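Local coordinates for uncharacterized protein (Bacteroides ovatus, PDB 3P02) that is of unknown function but combines an N-terminal DUF4973 family region with a C-terminal BT_3044-like region built largely of antiparallel beta strands, at residues Lys250-Met255 with His264-Ile269; Lys225-Met230 with Thr246-Val251; Gly159-Ser164 with Leu295-Asp300; Leu153-Ser158 with Ser191-Tyr196. All coordinates share one frame; numbering follows the deposited sequence. Where two conformers were deposited one is given.

Interaction 1 of 4, residues Lys250-Met255 with His264-Ile269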
loop_
_atom_site.group_PDB
_atom_site.type_symbol
_atom_site.label_atom_id
_atom_site.label_comp_id
_atom_site.label_asym_id
_atom_site.label_seq_id
_atom_site.Cartn_x
_atom_site.Cartn_y
_atom_site.Cartn_z
ATOM N N LYS A 250 2.273 13.156 -18.910
ATOM C CA LYS A 250 1.259 14.191 -18.984
ATOM C C LYS A 250 0.238 13.907 -17.916
ATOM O O LYS A 250 -0.058 12.737 -17.619
ATOM C CB LYS A 250 0.594 14.238 -20.361
ATOM C CG LYS A 250 1.503 14.720 -21.488
ATOM C CD LYS A 250 0.709 14.949 -22.786
ATOM C CE LYS A 250 -0.007 16.282 -22.797
ATOM N NZ LYS A 250 -0.850 16.453 -24.010
ATOM N N VAL A 251 -0.254 14.969 -17.306
ATOM C CA VAL A 251 -1.273 14.902 -16.254
ATOM C C VAL A 251 -2.401 15.786 -16.690
ATOM O O VAL A 251 -2.155 16.954 -17.005
ATOM C CB VAL A 251 -0.781 15.316 -14.839
ATOM C CG1 VAL A 251 -1.922 15.250 -13.826
ATOM C CG2 VAL A 251 0.364 14.462 -14.359
ATOM N N SER A 252 -3.639 15.285 -16.650
ATOM C CA SER A 252 -4.829 16.082 -16.981
ATOM C C SER A 252 -5.995 15.610 -16.153
ATOM O O SER A 252 -6.000 14.478 -15.662
ATOM C CB SER A 252 -5.188 15.965 -18.464
ATOM O OG SER A 252 -5.337 14.600 -18.820
ATOM N N SER A 253 -6.969 16.483 -15.974
ATOM C CA SER A 253 -8.175 16.168 -15.224
ATOM C C SER A 253 -9.333 16.807 -15.895
ATOM O O SER A 253 -9.169 17.832 -16.570
ATOM C CB SER A 253 -8.092 16.689 -13.785
ATOM O OG SER A 253 -7.153 15.971 -13.002
ATOM N N GLU A 254 -10.507 16.224 -15.706
ATOM C CA GLU A 254 -11.769 16.791 -16.168
ATOM C C GLU A 254 -12.865 16.295 -15.249
ATOM O O GLU A 254 -12.778 15.195 -14.704
ATOM C CB GLU A 254 -12.074 16.428 -17.627
ATOM C CG GLU A 254 -12.445 14.967 -17.829
ATOM C CD GLU A 254 -12.462 14.471 -19.259
ATOM O OE1 GLU A 254 -12.527 15.311 -20.184
ATOM O OE2 GLU A 254 -12.408 13.237 -19.455
HETATM N N MSE A 255 -13.902 17.085 -15.089
HETATM C CA MSE A 255 -15.043 16.656 -14.294
HETATM C C MSE A 255 -15.937 15.788 -15.161
HETATM O O MSE A 255 -16.050 16.044 -16.367
HETATM C CB MSE A 255 -15.818 17.877 -13.754
HETATM C CG MSE A 255 -14.944 18.807 -12.913
HETATM SE SE MSE A 255 -14.085 17.885 -11.419
HETATM C CE MSE A 255 -15.704 17.366 -10.468
ATOM N N HIS A 264 -12.192 12.987 -13.101
ATOM C CA HIS A 264 -11.361 11.994 -13.773
ATOM C C HIS A 264 -9.977 12.578 -13.856
ATOM O O HIS A 264 -9.829 13.697 -14.365
ATOM C CB HIS A 264 -11.888 11.661 -15.167
ATOM C CG HIS A 264 -13.263 11.085 -15.154
ATOM N ND1 HIS A 264 -13.506 9.817 -14.681
ATOM C CD2 HIS A 264 -14.424 11.639 -15.545
ATOM C CE1 HIS A 264 -14.809 9.636 -14.807
ATOM N NE2 HIS A 264 -15.399 10.707 -15.319
ATOM N N THR A 265 -8.982 11.888 -13.281
ATOM C CA THR A 265 -7.591 12.327 -13.335
ATOM C C THR A 265 -6.792 11.303 -14.122
ATOM O O THR A 265 -6.796 10.109 -13.780
ATOM C CB THR A 265 -7.020 12.566 -11.939
ATOM O OG1 THR A 265 -7.707 13.696 -11.388
ATOM C CG2 THR A 265 -5.511 12.849 -11.972
ATOM N N TYR A 266 -6.078 11.775 -15.159
ATOM C CA TYR A 266 -5.289 10.891 -16.028
ATOM C C TYR A 266 -3.822 11.193 -15.937
ATOM O O TYR A 266 -3.426 12.363 -15.949
ATOM C CB TYR A 266 -5.738 11.061 -17.506
ATOM C CG TYR A 266 -7.236 11.055 -17.703
ATOM C CD1 TYR A 266 -7.962 9.864 -17.661
ATOM C CD2 TYR A 266 -7.933 12.238 -17.940
ATOM C CE1 TYR A 266 -9.348 9.855 -17.840
ATOM C CE2 TYR A 266 -9.312 12.237 -18.141
ATOM C CZ TYR A 266 -10.013 11.044 -18.106
ATOM O OH TYR A 266 -11.373 11.064 -18.287
ATOM N N ILE A 267 -3.003 10.138 -15.800
ATOM C CA ILE A 267 -1.552 10.263 -15.861
ATOM C C ILE A 267 -1.125 9.307 -16.934
ATOM O O ILE A 267 -1.461 8.118 -16.862
ATOM C CB ILE A 267 -0.812 10.025 -14.528
ATOM C CG1 ILE A 267 -1.335 10.998 -13.462
ATOM C CG2 ILE A 267 0.722 10.231 -14.721
ATOM C CD1 ILE A 267 -0.832 10.675 -12.046
ATOM N N VAL A 268 -0.402 9.801 -17.936
ATOM C CA VAL A 268 0.057 8.924 -19.003
ATOM C C VAL A 268 1.565 9.058 -19.080
ATOM O O VAL A 268 2.070 10.164 -19.224
ATOM C CB VAL A 268 -0.625 9.197 -20.368
ATOM C CG1 VAL A 268 -0.112 8.222 -21.430
ATOM C CG2 VAL A 268 -2.151 9.107 -20.255
ATOM N N ILE A 269 2.274 7.937 -18.927
ATOM C CA ILE A 269 3.741 7.864 -19.001
ATOM C C ILE A 269 4.105 7.271 -20.352
ATOM O O ILE A 269 3.583 6.219 -20.715
ATOM C CB ILE A 269 4.329 7.014 -17.836
ATOM C CG1 ILE A 269 3.873 7.535 -16.425
ATOM C CG2 ILE A 269 5.846 6.887 -17.945
ATOM C CD1 ILE A 269 4.081 6.523 -15.309
#
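Tyr266 OH donates to Glu254 OE2 across 2.7 Å, meeting the carboxylate on its anti side and somewhat out of its plane. Carboxylate and ring stand 81° apart. Glu254 comes within range because CG lies between its backbone N and carbonyl carbon (chi1 71°) and the chain then runs extended, bringing OE2 to the ring's edge. The other face of the sheet carries a second polar pair: Ser253 OG and Thr265 OG1 lie 2.8 Å apart in a hydrogen bond that either could donate. Their backbones form a non-hydrogen-bonded pair with CA atoms 4.3 Å apart, close enough for the two hydroxyls to join.

Six backbone bonds link Lys250 with Val268, Ser252 with Tyr266 and Glu254 with His264. The bond from Tyr266 N to Ser252 O, at 2.8 Å, is almost straight, with 177° at the hydrogen. The His264 ring is engaged elsewhere, NE2 with Asp256 OD1 and ND1 with Asp300 OD1.

Packing is modest. Ser252 OG sits at the edge of the Tyr266 ring, 3.6 Å from CD2. Val251 CG2 and Ile267 CG1 lie 4.0 Å apart on side chains that point the same way, and Ile267 continues onto Val297 and Phe157. Two backbone bonds in each of three hydrogen-bonded pairs, separated by non-hydrogen-bonded ones, mark regular antiparallel pairing; since strands 242-255 and 262-278 are consecutive, the unit is a beta hairpin.

Interaction 2 of 4, residues Lys225-Met230 with Thr246-Val251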
loop_
_atom_site.group_PDB
_atom_site.type_symbol
_atom_site.label_atom_id
_atom_site.label_comp_id
_atom_site.label_asym_id
_atom_site.label_seq_id
_atom_site.Cartn_x
_atom_site.Cartn_y
_atom_site.Cartn_z
ATOM N N LYS A 225 4.676 23.187 -24.567
ATOM C CA LYS A 225 3.780 22.024 -24.466
ATOM C C LYS A 225 3.582 21.593 -23.000
ATOM O O LYS A 225 4.159 22.218 -22.111
ATOM C CB LYS A 225 4.340 20.884 -25.325
ATOM C CG LYS A 225 4.214 21.156 -26.824
ATOM C CD LYS A 225 5.120 20.266 -27.645
ATOM C CE LYS A 225 5.114 20.706 -29.094
ATOM N NZ LYS A 225 5.972 19.832 -29.940
ATOM N N ASP A 226 2.751 20.566 -22.725
ATOM C CA ASP A 226 2.550 20.190 -21.328
ATOM C C ASP A 226 3.099 18.777 -21.011
ATOM O O ASP A 226 2.613 18.120 -20.087
ATOM C CB ASP A 226 1.090 20.353 -20.860
ATOM C CG ASP A 226 -0.001 19.793 -21.750
ATOM O OD1 ASP A 226 0.301 19.407 -22.889
ATOM O OD2 ASP A 226 -1.177 19.799 -21.320
ATOM N N LEU A 227 4.151 18.349 -21.733
ATOM C CA LEU A 227 4.852 17.099 -21.429
ATOM C C LEU A 227 5.861 17.425 -20.334
ATOM O O LEU A 227 6.490 18.498 -20.367
ATOM C CB LEU A 227 5.570 16.518 -22.660
ATOM C CG LEU A 227 4.782 15.656 -23.642
ATOM C CD1 LEU A 227 3.854 16.507 -24.508
ATOM C CD2 LEU A 227 5.749 14.934 -24.591
ATOM N N TYR A 228 6.031 16.529 -19.377
ATOM C CA TYR A 228 6.978 16.725 -18.291
ATOM C C TYR A 228 8.044 15.647 -18.296
ATOM O O TYR A 228 7.770 14.503 -18.648
ATOM C CB TYR A 228 6.260 16.761 -16.949
ATOM C CG TYR A 228 5.530 18.064 -16.733
ATOM C CD1 TYR A 228 6.179 19.164 -16.181
ATOM C CD2 TYR A 228 4.222 18.233 -17.180
ATOM C CE1 TYR A 228 5.531 20.392 -16.044
ATOM C CE2 TYR A 228 3.580 19.467 -17.091
ATOM C CZ TYR A 228 4.231 20.537 -16.501
ATOM O OH TYR A 228 3.590 21.750 -16.398
ATOM N N LYS A 229 9.264 16.032 -17.918
ATOM C CA LYS A 229 10.416 15.126 -17.873
ATOM C C LYS A 229 10.319 14.163 -16.682
ATOM O O LYS A 229 9.722 14.468 -15.636
ATOM C CB LYS A 229 11.730 15.938 -17.706
ATOM C CG LYS A 229 12.081 16.811 -18.895
ATOM C CD LYS A 229 13.354 17.636 -18.589
ATOM C CE LYS A 229 13.448 18.789 -19.535
ATOM N NZ LYS A 229 14.695 19.552 -19.291
HETATM N N MSE A 230 10.973 13.016 -16.849
HETATM C CA MSE A 230 11.120 11.993 -15.820
HETATM C C MSE A 230 12.545 11.517 -15.772
HETATM O O MSE A 230 13.333 11.742 -16.707
HETATM C CB MSE A 230 10.209 10.802 -16.124
HETATM C CG MSE A 230 8.740 11.196 -16.159
HETATM SE SE MSE A 230 7.626 9.658 -16.321
HETATM C CE MSE A 230 7.993 8.973 -14.515
ATOM N N THR A 246 14.684 8.796 -21.845
ATOM C CA THR A 246 14.116 9.247 -20.574
ATOM C C THR A 246 12.610 9.343 -20.770
ATOM O O THR A 246 12.122 9.961 -21.738
ATOM C CB THR A 246 14.727 10.562 -20.076
ATOM O OG1 THR A 246 14.557 11.527 -21.095
ATOM C CG2 THR A 246 16.192 10.423 -19.695
ATOM N N PRO A 247 11.822 8.713 -19.875
ATOM C CA PRO A 247 10.364 8.766 -20.066
ATOM C C PRO A 247 9.806 10.179 -19.889
ATOM O O PRO A 247 10.476 11.090 -19.372
ATOM C CB PRO A 247 9.817 7.804 -18.987
ATOM C CG PRO A 247 10.989 7.008 -18.510
ATOM C CD PRO A 247 12.180 7.908 -18.686
ATOM N N THR A 248 8.570 10.375 -20.377
ATOM C CA THR A 248 7.834 11.637 -20.239
ATOM C C THR A 248 6.444 11.355 -19.675
ATOM O O THR A 248 5.964 10.214 -19.727
ATOM C CB THR A 248 7.702 12.381 -21.570
ATOM O OG1 THR A 248 6.903 11.578 -22.455
ATOM C CG2 THR A 248 9.046 12.739 -22.186
ATOM N N TYR A 249 5.788 12.376 -19.138
ATOM C CA TYR A 249 4.418 12.163 -18.680
ATOM C C TYR A 249 3.583 13.393 -18.893
ATOM O O TYR A 249 4.098 14.518 -19.037
ATOM C CB TYR A 249 4.325 11.711 -17.213
ATOM C CG TYR A 249 4.631 12.786 -16.192
ATOM C CD1 TYR A 249 5.939 13.184 -15.937
ATOM C CD2 TYR A 249 3.617 13.362 -15.435
ATOM C CE1 TYR A 249 6.232 14.116 -14.946
ATOM C CE2 TYR A 249 3.899 14.307 -14.438
ATOM C CZ TYR A 249 5.209 14.689 -14.209
ATOM O OH TYR A 249 5.498 15.657 -13.276
ATOM N N LYS A 250 2.273 13.156 -18.910
ATOM C CA LYS A 250 1.259 14.191 -18.984
ATOM C C LYS A 250 0.238 13.907 -17.916
ATOM O O LYS A 250 -0.058 12.737 -17.619
ATOM C CB LYS A 250 0.594 14.238 -20.361
ATOM C CG LYS A 250 1.503 14.720 -21.488
ATOM C CD LYS A 250 0.709 14.949 -22.786
ATOM C CE LYS A 250 -0.007 16.282 -22.797
ATOM N NZ LYS A 250 -0.850 16.453 -24.010
ATOM N N VAL A 251 -0.254 14.969 -17.306
ATOM C CA VAL A 251 -1.273 14.902 -16.254
ATOM C C VAL A 251 -2.401 15.786 -16.690
ATOM O O VAL A 251 -2.155 16.954 -17.005
ATOM C CB VAL A 251 -0.781 15.316 -14.839
ATOM C CG1 VAL A 251 -1.922 15.250 -13.826
ATOM C CG2 VAL A 251 0.364 14.462 -14.359
HETATM O O HOH W 1 0.555 17.629 -18.465
HETATM O O HOH W 2 -1.969 17.387 -20.251
#
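Thr246 makes a slight contact with the Met230 carbonyl, and the real pairing begins at Pro247, whose O accepts a weak bond from Met230 N (3.2 Å, only 122° at the hydrogen). Pro247 CB also packs 3.9 Å from SE of Met230, a selenomethionine. Thr248 forms a non-hydrogen-bonded pair with Lys229; its OG1 bonds to Asp271. Tyr249 and Tyr228 make the adjoining hydrogen-bonded pair, Tyr228 N to Tyr249 O at 2.8 Å and Tyr249 N to Tyr228 O at 2.9 Å. This is the antiparallel hairpin of strands 228-234 and 242-255, though the directions of the short segments 228-230 and 248-251 stand 135° apart, well off straight antiparallel.

A chi1 of 73° swings the Tyr249 ring across to the partner strand. Tyr228 CB rests over one face, 3.7 Å from the ring centroid, in a CH-pi contact, and Met230 CG lies 3.4 Å from Tyr249 CD1, its SE making an oblique Met-aromatic contact. Phe216 meets the ring edge-to-face and Thr217 O takes the hydroxyl. Replacing Tyr249 with an alanine would probably leave Tyr228 CB and the Met230 chain without their aromatic support and Thr217 O without this donor.

Lys250 crosses Leu227 at a slant, its CG near Leu227 CG and its CD near Leu227 CD1, and its NZ makes a long, weak salt bridge with Asp226 OD1 in the conformer described. At Val251, N donates to a water that in turn bonds Asp226 O at 2.7 Å.

Interaction 3 of 4, residues Gly159-Ser164 with Leu295-Asp300. With EDO (1,2-ethanediol), chain C.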
loop_
_atom_site.group_PDB
_atom_site.type_symbol
_atom_site.label_atom_id
_atom_site.label_comp_id
_atom_site.label_asym_id
_atom_site.label_seq_id
_atom_site.Cartn_x
_atom_site.Cartn_y
_atom_site.Cartn_z
ATOM N N GLY A 159 0.044 3.763 -7.404
ATOM C CA GLY A 159 -1.097 2.874 -7.460
ATOM C C GLY A 159 -1.154 1.957 -8.646
ATOM O O GLY A 159 -0.126 1.602 -9.229
ATOM N N ARG A 160 -2.365 1.561 -8.978
ATOM C CA ARG A 160 -2.619 0.529 -9.980
ATOM C C ARG A 160 -2.702 1.139 -11.371
ATOM O O ARG A 160 -3.748 1.648 -11.752
ATOM C CB ARG A 160 -3.885 -0.270 -9.626
ATOM C CG ARG A 160 -3.741 -0.951 -8.254
ATOM C CD ARG A 160 -4.946 -1.818 -7.901
ATOM N NE ARG A 160 -6.159 -1.028 -7.777
ATOM C CZ ARG A 160 -7.168 -1.001 -8.645
ATOM N NH1 ARG A 160 -7.107 -1.702 -9.775
ATOM N NH2 ARG A 160 -8.240 -0.261 -8.399
ATOM N N PHE A 161 -1.611 1.037 -12.147
ATOM C CA PHE A 161 -1.625 1.565 -13.505
ATOM C C PHE A 161 -1.924 0.477 -14.516
ATOM O O PHE A 161 -1.634 -0.695 -14.264
ATOM C CB PHE A 161 -0.221 2.148 -13.867
ATOM C CG PHE A 161 0.007 3.548 -13.364
ATOM C CD1 PHE A 161 -0.082 3.842 -12.003
ATOM C CD2 PHE A 161 0.315 4.571 -14.242
ATOM C CE1 PHE A 161 0.094 5.154 -11.541
ATOM C CE2 PHE A 161 0.539 5.870 -13.777
ATOM C CZ PHE A 161 0.425 6.153 -12.423
ATOM N N SER A 162 -2.483 0.873 -15.678
ATOM C CA SER A 162 -2.649 -0.066 -16.796
ATOM C C SER A 162 -1.255 -0.377 -17.336
ATOM O O SER A 162 -0.485 0.547 -17.646
ATOM C CB SER A 162 -3.519 0.534 -17.903
ATOM O OG SER A 162 -4.823 0.815 -17.434
ATOM N N GLY A 163 -0.929 -1.659 -17.458
ATOM C CA GLY A 163 0.398 -2.044 -17.936
ATOM C C GLY A 163 0.444 -2.704 -19.298
ATOM O O GLY A 163 1.522 -3.112 -19.744
ATOM N N SER A 164 -0.729 -2.866 -19.957
ATOM C CA SER A 164 -0.781 -3.613 -21.233
ATOM C C SER A 164 0.028 -2.986 -22.380
ATOM O O SER A 164 0.308 -3.677 -23.359
ATOM C CB SER A 164 -2.219 -3.824 -21.687
ATOM O OG SER A 164 -2.916 -4.615 -20.734
ATOM N N LEU A 295 2.762 3.576 -19.684
ATOM C CA LEU A 295 1.856 3.243 -18.581
ATOM C C LEU A 295 0.814 4.314 -18.432
ATOM O O LEU A 295 1.069 5.460 -18.785
ATOM C CB LEU A 295 2.649 3.166 -17.272
ATOM C CG LEU A 295 3.768 2.098 -17.226
ATOM C CD1 LEU A 295 4.641 2.270 -15.976
ATOM C CD2 LEU A 295 3.180 0.676 -17.234
ATOM N N SER A 296 -0.340 3.972 -17.887
ATOM C CA SER A 296 -1.337 5.003 -17.677
ATOM C C SER A 296 -2.214 4.675 -16.491
ATOM O O SER A 296 -2.379 3.502 -16.118
ATOM C CB SER A 296 -2.208 5.210 -18.915
ATOM O OG SER A 296 -2.939 4.048 -19.255
ATOM N N VAL A 297 -2.752 5.729 -15.875
ATOM C CA VAL A 297 -3.738 5.569 -14.818
ATOM C C VAL A 297 -4.913 6.489 -15.141
ATOM O O VAL A 297 -4.728 7.615 -15.639
ATOM C CB VAL A 297 -3.178 5.779 -13.378
ATOM C CG1 VAL A 297 -2.847 7.241 -13.091
ATOM C CG2 VAL A 297 -4.145 5.225 -12.315
ATOM N N SER A 298 -6.111 6.009 -14.844
ATOM C CA SER A 298 -7.327 6.794 -15.005
ATOM C C SER A 298 -8.069 6.702 -13.661
ATOM O O SER A 298 -8.628 5.658 -13.338
ATOM C CB SER A 298 -8.155 6.245 -16.167
ATOM O OG SER A 298 -9.395 6.917 -16.268
ATOM N N ARG A 299 -7.976 7.755 -12.845
ATOM C CA ARG A 299 -8.593 7.772 -11.526
ATOM C C ARG A 299 -9.969 8.398 -11.566
ATOM O O ARG A 299 -10.148 9.393 -12.253
ATOM C CB ARG A 299 -7.748 8.586 -10.526
ATOM C CG ARG A 299 -6.230 8.368 -10.534
ATOM C CD ARG A 299 -5.621 9.006 -9.298
ATOM N NE ARG A 299 -4.151 8.983 -9.289
ATOM C CZ ARG A 299 -3.398 7.917 -8.992
ATOM N NH1 ARG A 299 -3.965 6.738 -8.764
ATOM N NH2 ARG A 299 -2.068 8.008 -9.006
ATOM N N ASP A 300 -10.915 7.839 -10.807
ATOM C CA ASP A 300 -12.248 8.379 -10.564
ATOM C C ASP A 300 -12.248 8.816 -9.127
ATOM O O ASP A 300 -12.014 7.996 -8.234
ATOM C CB ASP A 300 -13.329 7.320 -10.801
ATOM C CG ASP A 300 -13.591 6.985 -12.256
ATOM O OD1 ASP A 300 -12.936 7.585 -13.132
ATOM O OD2 ASP A 300 -14.428 6.100 -12.513
HETATM C C1 EDO C . -5.559 0.134 -14.186
HETATM O O1 EDO C . -5.597 1.325 -13.407
HETATM C C2 EDO C . -6.739 -0.738 -13.810
HETATM O O2 EDO C . -7.963 -0.001 -13.942
#
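Arg160 O lies 3.6 Å from Val297 CG2 and also accepts a short bond from O1 of a 1,2-ethanediol, probably a crystallisation additive, which Lys315 holds as well. The Arg160 guanidinium is turned to other partners, notably Glu182 in a salt bridge.

Phe161 carries the packing. Val297 CB sits over the middle of its ring, 3.5 Å from the centroid and only 4° off the normal, a well-centred CH-pi contact. Val297 CG1 reaches 3.5 Å from Phe161 CZ, while it also lies over a face of the Arg299 guanidinium, whose NH2 is bonded to Ser158 O. Leu295 CB approaches Phe161 CD2 at 4.1 Å, and Ile269 and Leu185 add further apolar contacts to the ring.

Ser162 makes the one beta bridge: its N donates to Ser296 O at 2.7 Å, whereas the return bond, Ser296 N to Ser162 O, is weak at 3.4 Å. Leu295 CD2 finally packs 4.0 Å from Gly163 CA. With the directions of segments 159-162 and 295-300 standing 118° apart and one bridge holding a single strong bond, the junction probably depends largely on apolar burial around Phe161.

Interaction 4 of 4, residues Leu153-Ser158 with Ser191-Tyr196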
loop_
_atom_site.group_PDB
_atom_site.type_symbol
_atom_site.label_atom_id
_atom_site.label_comp_id
_atom_site.label_asym_id
_atom_site.label_seq_id
_atom_site.Cartn_x
_atom_site.Cartn_y
_atom_site.Cartn_z
ATOM N N LEU A 153 0.766 3.436 1.421
ATOM C CA LEU A 153 1.251 4.750 1.030
ATOM C C LEU A 153 0.669 5.135 -0.334
ATOM O O LEU A 153 0.478 4.260 -1.192
ATOM C CB LEU A 153 2.778 4.714 0.915
ATOM C CG LEU A 153 3.552 4.718 2.228
ATOM C CD1 LEU A 153 4.977 4.255 1.975
ATOM C CD2 LEU A 153 3.495 6.095 2.882
ATOM N N PHE A 154 0.450 6.443 -0.550
ATOM C CA PHE A 154 0.043 6.882 -1.874
ATOM C C PHE A 154 0.596 8.267 -2.127
ATOM O O PHE A 154 0.887 8.997 -1.185
ATOM C CB PHE A 154 -1.487 6.845 -2.095
ATOM C CG PHE A 154 -2.303 7.869 -1.336
ATOM C CD1 PHE A 154 -2.584 7.695 0.015
ATOM C CD2 PHE A 154 -2.850 8.970 -1.988
ATOM C CE1 PHE A 154 -3.423 8.579 0.692
ATOM C CE2 PHE A 154 -3.679 9.868 -1.306
ATOM C CZ PHE A 154 -3.958 9.669 0.037
ATOM N N ASN A 155 0.792 8.594 -3.402
ATOM C CA ASN A 155 1.167 9.958 -3.742
ATOM C C ASN A 155 0.374 10.282 -5.034
ATOM O O ASN A 155 -0.478 9.485 -5.437
ATOM C CB ASN A 155 2.692 10.127 -3.854
ATOM C CG ASN A 155 3.323 9.288 -4.932
ATOM O OD1 ASN A 155 2.699 8.927 -5.909
ATOM N ND2 ASN A 155 4.603 8.997 -4.787
ATOM N N GLU A 156 0.618 11.426 -5.671
ATOM C CA GLU A 156 -0.117 11.800 -6.885
ATOM C C GLU A 156 0.071 10.796 -8.022
ATOM O O GLU A 156 -0.798 10.678 -8.887
ATOM C CB GLU A 156 0.355 13.185 -7.366
ATOM C CG GLU A 156 -0.314 13.652 -8.645
ATOM C CD GLU A 156 0.084 15.022 -9.152
ATOM O OE1 GLU A 156 0.895 15.708 -8.490
ATOM O OE2 GLU A 156 -0.408 15.397 -10.238
ATOM N N PHE A 157 1.190 10.067 -8.008
ATOM C CA PHE A 157 1.589 9.201 -9.131
ATOM C C PHE A 157 1.595 7.730 -8.864
ATOM O O PHE A 157 2.142 6.978 -9.686
ATOM C CB PHE A 157 3.044 9.594 -9.481
ATOM C CG PHE A 157 3.269 11.095 -9.570
ATOM C CD1 PHE A 157 2.750 11.828 -10.630
ATOM C CD2 PHE A 157 3.961 11.775 -8.560
ATOM C CE1 PHE A 157 2.914 13.213 -10.687
ATOM C CE2 PHE A 157 4.153 13.158 -8.633
ATOM C CZ PHE A 157 3.642 13.863 -9.707
ATOM N N SER A 158 1.039 7.297 -7.726
ATOM C CA SER A 158 1.151 5.895 -7.335
ATOM C C SER A 158 -0.096 5.068 -7.604
ATOM O O SER A 158 -1.161 5.577 -7.934
ATOM C CB SER A 158 1.493 5.817 -5.847
ATOM O OG SER A 158 0.404 6.283 -5.058
ATOM N N SER A 191 7.392 12.216 -5.179
ATOM C CA SER A 191 7.598 12.272 -6.634
ATOM C C SER A 191 8.300 11.032 -7.202
ATOM O O SER A 191 8.327 10.869 -8.426
ATOM C CB SER A 191 8.404 13.517 -7.016
ATOM O OG SER A 191 9.747 13.475 -6.556
ATOM N N ILE A 192 8.881 10.181 -6.332
ATOM C CA ILE A 192 9.606 8.984 -6.778
ATOM C C ILE A 192 8.774 7.753 -6.412
ATOM O O ILE A 192 8.271 7.637 -5.280
ATOM C CB ILE A 192 11.040 8.886 -6.161
ATOM C CG1 ILE A 192 11.911 10.126 -6.549
ATOM C CG2 ILE A 192 11.749 7.544 -6.567
ATOM C CD1 ILE A 192 13.229 10.190 -5.728
ATOM N N VAL A 193 8.618 6.862 -7.394
ATOM C CA VAL A 193 7.935 5.587 -7.237
ATOM C C VAL A 193 8.840 4.488 -7.777
ATOM O O VAL A 193 9.887 4.769 -8.347
ATOM C CB VAL A 193 6.556 5.569 -7.996
ATOM C CG1 VAL A 193 5.584 6.643 -7.479
ATOM C CG2 VAL A 193 6.750 5.684 -9.509
ATOM N N PHE A 194 8.412 3.245 -7.634
ATOM C CA PHE A 194 9.082 2.157 -8.339
ATOM C C PHE A 194 8.056 1.128 -8.740
ATOM O O PHE A 194 7.007 1.010 -8.110
ATOM C CB PHE A 194 10.193 1.486 -7.528
ATOM C CG PHE A 194 9.741 0.795 -6.271
ATOM C CD1 PHE A 194 9.308 -0.535 -6.300
ATOM C CD2 PHE A 194 9.778 1.458 -5.045
ATOM C CE1 PHE A 194 8.927 -1.189 -5.115
ATOM C CE2 PHE A 194 9.366 0.814 -3.869
ATOM C CZ PHE A 194 8.954 -0.505 -3.910
ATOM N N PHE A 195 8.358 0.397 -9.791
ATOM C CA PHE A 195 7.570 -0.749 -10.183
ATOM C C PHE A 195 8.582 -1.870 -10.336
ATOM O O PHE A 195 9.791 -1.618 -10.240
ATOM C CB PHE A 195 6.748 -0.490 -11.459
ATOM C CG PHE A 195 7.557 -0.296 -12.725
ATOM C CD1 PHE A 195 8.122 0.947 -13.033
ATOM C CD2 PHE A 195 7.777 -1.359 -13.593
ATOM C CE1 PHE A 195 8.925 1.110 -14.176
ATOM C CE2 PHE A 195 8.544 -1.182 -14.767
ATOM C CZ PHE A 195 9.100 0.051 -15.043
ATOM N N TYR A 196 8.113 -3.082 -10.624
ATOM C CA TYR A 196 9.041 -4.184 -10.836
ATOM C C TYR A 196 9.094 -4.588 -12.307
ATOM O O TYR A 196 8.054 -4.781 -12.930
ATOM C CB TYR A 196 8.629 -5.427 -10.015
ATOM C CG TYR A 196 8.493 -5.181 -8.530
ATOM C CD1 TYR A 196 9.607 -4.895 -7.744
ATOM C CD2 TYR A 196 7.245 -5.240 -7.908
ATOM C CE1 TYR A 196 9.482 -4.659 -6.369
ATOM C CE2 TYR A 196 7.113 -5.051 -6.533
ATOM C CZ TYR A 196 8.232 -4.759 -5.769
ATOM O OH TYR A 196 8.066 -4.569 -4.423
#
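The type I turn Asn155-Ser158 packs against the start of strand 192-196 without any backbone pairing: the nearest CA atoms, those of Ser158 and Val193, are 6.8 Å apart, and no hydrogen bond joins the segments. Asn155 is the polar element. A chi1 of 62° folds its amide back over the turn, where OD1 accepts from Phe157 N at 2.8 Å with the donor tilted 33° from the amide carbonyl plane. This is an Asx turn. The other arm, ND2, passes 3.7 Å from Val193 CG1 and bonds to Thr189 O, thereby fixing which way round the amide sits. With a leucine in its place, Phe157 N and Thr189 O are likely to lose these partners, and the turn could shift against the strand. Asn155 N donates in turn to Ser158 OG, 2.9 Å away, a second tie within the turn.

Apolar contact is light. Phe157 CE2 comes within 4.1 Å of Ser191 CA, and Phe157 CB lies 4.4 Å from Val193 CG1. The ring stacks with Phe216, so the turn also engages another strand of the sheet. Val193 itself packs on Leu185 and Leu214. Taken together, this is a beta turn reinforced by an Asx turn, connecting strand 146-154 of one sheet to strand 159-162, an outermost strand of the large antiparallel sheet.

How the interactions relate
Interactions 1 and 2 are successive hairpin pairings that share strand 242-255, with Lys250 and Val251 common to both; interaction 1 is a surface contact and interaction 2 is partly buried. Their chemistry is backbone bonding with polar or aromatic pairs, and Ile269 CG2 packs 3.7 Å from Met230 SE between them. Interactions 3 and 4 are buried and lean on side-chain packing, with one beta bridge in the former and none in the latter. Arg299 joins them, its NH2 bonding Glu156 O of the turn as well. The turn also reaches interaction 2, where Phe157 meets Tyr249. Interactions 2 and 3 do not touch, their nearest atoms being about 7 Å apart.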